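Local coordinates for 457aa long hypothetical protein (Pyrococcus horikoshii, PDB 2CSU) that is of unknown function but carries a Rossmann-type CoA-binding domain followed by domains related to those of succinyl-CoA ligases, at residues L67-V72 against G91-T96. Numbering follows the deposited sequence.
Sequences LAIIVV and GVVIIT
Strands 67-70 and 91-94 are the two parallel strands of a beta-alpha-beta crossover, joined through helix 74-87, in the five-stranded sheet of the Rossmann-type CoA-binding domain. Ala68 and Ile70 use both N and O toward the partner strand: Ala68 N donates to Gly91 O (3.1 Å) and Ala68 O accepts from Val93 N, then Ile70 N reaches Val93 O at 2.7 Å and Ile70 O receives Ile95 N. The backbones of Leu67 and Ile69 bond instead to strand 10-14, so strand 67-70 is held along both edges.

On the face bearing Leu67, Ile69 and Val93, CD1 of Ile69 lies 3.7 Å from Val93 CB, the two side chains running side by side. Ile69 CG1 stands beside its own backbone N (chi1 -47°), leaving CG2 to meet Ile95 CG1 at 3.9 Å. Gly91 adds no side chain here, and Leu67 CD1 settles 3.4 Å from Gly91 O. On the other face, which helix 74-87 covers, Ile70 CD1 slants across to Val92 CG1 (3.6 Å). The beta-branched residues suit these extended backbones and fill both faces with hydrocarbon, while small Ala68 lies against Cys84 of the helix.

Beyond the strand ends, Thr96 OG1 comes within 2.5 Å of Val72 O, shorter than a normal hydrogen bond; the hydroxyl probably links the two loops, but its exact geometry is doubtful. The firm part of the contact is the four backbone bonds, which pair buried peptide groups between two greasy layers.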
loop_
_atom_site.group_PDB
_atom_site.type_symbol
_atom_site.label_atom_id
_atom_site.label_comp_id
_atom_site.label_asym_id
_atom_site.label_seq_id
_atom_site.Cartn_x
_atom_site.Cartn_y
_atom_site.Cartn_z
ATOM N N LEU A 67 -17.584 -12.642 -31.045
ATOM C CA LEU A 67 -17.416 -11.489 -30.161
ATOM C C LEU A 67 -17.001 -10.243 -30.942
ATOM O O LEU A 67 -16.107 -10.276 -31.775
ATOM C CB LEU A 67 -16.340 -11.819 -29.129
ATOM C CG LEU A 67 -15.942 -10.604 -28.289
ATOM C CD1 LEU A 67 -17.104 -10.097 -27.435
ATOM C CD2 LEU A 67 -14.803 -10.901 -27.316
ATOM N N ALA A 68 -17.655 -9.136 -30.611
ATOM C CA ALA A 68 -17.331 -7.869 -31.245
ATOM C C ALA A 68 -17.204 -6.784 -30.202
ATOM O O ALA A 68 -17.933 -6.774 -29.212
ATOM C CB ALA A 68 -18.413 -7.485 -32.258
ATOM N N ILE A 69 -16.270 -5.868 -30.428
ATOM C CA ILE A 69 -16.073 -4.754 -29.529
ATOM C C ILE A 69 -16.472 -3.518 -30.314
ATOM O O ILE A 69 -15.893 -3.228 -31.368
ATOM C CB ILE A 69 -14.607 -4.592 -29.105
ATOM C CG1 ILE A 69 -14.002 -5.945 -28.684
ATOM C CG2 ILE A 69 -14.522 -3.548 -27.997
ATOM C CD1 ILE A 69 -14.816 -6.731 -27.675
ATOM N N ILE A 70 -17.471 -2.795 -29.824
ATOM C CA ILE A 70 -17.906 -1.605 -30.509
ATOM C C ILE A 70 -17.271 -0.399 -29.846
ATOM O O ILE A 70 -17.561 -0.068 -28.695
ATOM C CB ILE A 70 -19.435 -1.515 -30.519
ATOM C CG1 ILE A 70 -19.995 -2.731 -31.276
ATOM C CG2 ILE A 70 -19.875 -0.214 -31.164
ATOM C CD1 ILE A 70 -21.518 -2.741 -31.480
ATOM N N VAL A 71 -16.373 0.239 -30.590
ATOM C CA VAL A 71 -15.649 1.401 -30.110
ATOM C C VAL A 71 -15.675 2.512 -31.148
ATOM O O VAL A 71 -14.676 3.154 -31.455
ATOM C CB VAL A 71 -14.215 0.980 -29.785
ATOM C CG1 VAL A 71 -13.479 0.594 -31.070
ATOM C CG2 VAL A 71 -13.486 2.126 -29.104
ATOM N N VAL A 72 -16.869 2.682 -31.739
ATOM C CA VAL A 72 -17.083 3.800 -32.642
ATOM C C VAL A 72 -17.900 4.901 -31.956
ATOM O O VAL A 72 -18.415 4.733 -30.860
ATOM C CB VAL A 72 -17.824 3.279 -33.870
ATOM C CG1 VAL A 72 -16.933 2.303 -34.634
ATOM C CG2 VAL A 72 -19.095 2.571 -33.439
ATOM N N GLY A 91 -21.688 -12.219 -28.498
ATOM C CA GLY A 91 -21.558 -11.210 -27.452
ATOM C C GLY A 91 -20.948 -9.907 -27.979
ATOM O O GLY A 91 -20.131 -9.887 -28.890
ATOM N N VAL A 92 -21.408 -8.785 -27.389
ATOM C CA VAL A 92 -20.888 -7.484 -27.797
ATOM C C VAL A 92 -20.473 -6.633 -26.589
ATOM O O VAL A 92 -21.212 -6.472 -25.626
ATOM C CB VAL A 92 -21.975 -6.761 -28.595
ATOM C CG1 VAL A 92 -21.476 -5.380 -29.021
ATOM C CG2 VAL A 92 -22.334 -7.567 -29.831
ATOM N N VAL A 93 -19.267 -6.086 -26.668
ATOM C CA VAL A 93 -18.780 -5.182 -25.655
ATOM C C VAL A 93 -18.846 -3.814 -26.316
ATOM O O VAL A 93 -18.199 -3.581 -27.353
ATOM C CB VAL A 93 -17.313 -5.434 -25.267
ATOM C CG1 VAL A 93 -16.852 -4.301 -24.346
ATOM C CG2 VAL A 93 -17.154 -6.803 -24.572
ATOM N N ILE A 94 -19.639 -2.924 -25.732
ATOM C CA ILE A 94 -19.800 -1.566 -26.243
ATOM C C ILE A 94 -18.995 -0.642 -25.347
ATOM O O ILE A 94 -19.394 -0.350 -24.215
ATOM C CB ILE A 94 -21.293 -1.108 -26.226
ATOM C CG1 ILE A 94 -22.126 -2.010 -27.143
ATOM C CG2 ILE A 94 -21.408 0.352 -26.699
ATOM C CD1 ILE A 94 -23.603 -1.696 -27.128
ATOM N N ILE A 95 -17.854 -0.194 -25.857
ATOM C CA ILE A 95 -16.978 0.685 -25.106
ATOM C C ILE A 95 -17.536 2.094 -25.111
ATOM O O ILE A 95 -17.486 2.800 -24.112
ATOM C CB ILE A 95 -15.558 0.699 -25.723
ATOM C CG1 ILE A 95 -14.859 -0.627 -25.439
ATOM C CG2 ILE A 95 -14.759 1.871 -25.184
ATOM C CD1 ILE A 95 -14.648 -0.909 -23.966
ATOM N N THR A 96 -18.095 2.481 -26.245
ATOM C CA THR A 96 -18.655 3.814 -26.422
ATOM C C THR A 96 -19.635 4.301 -25.353
ATOM O O THR A 96 -20.512 3.566 -24.891
ATOM C CB THR A 96 -19.328 3.902 -27.781
ATOM O OG1 THR A 96 -18.409 3.419 -28.765
ATOM C CG2 THR A 96 -19.721 5.358 -28.106
#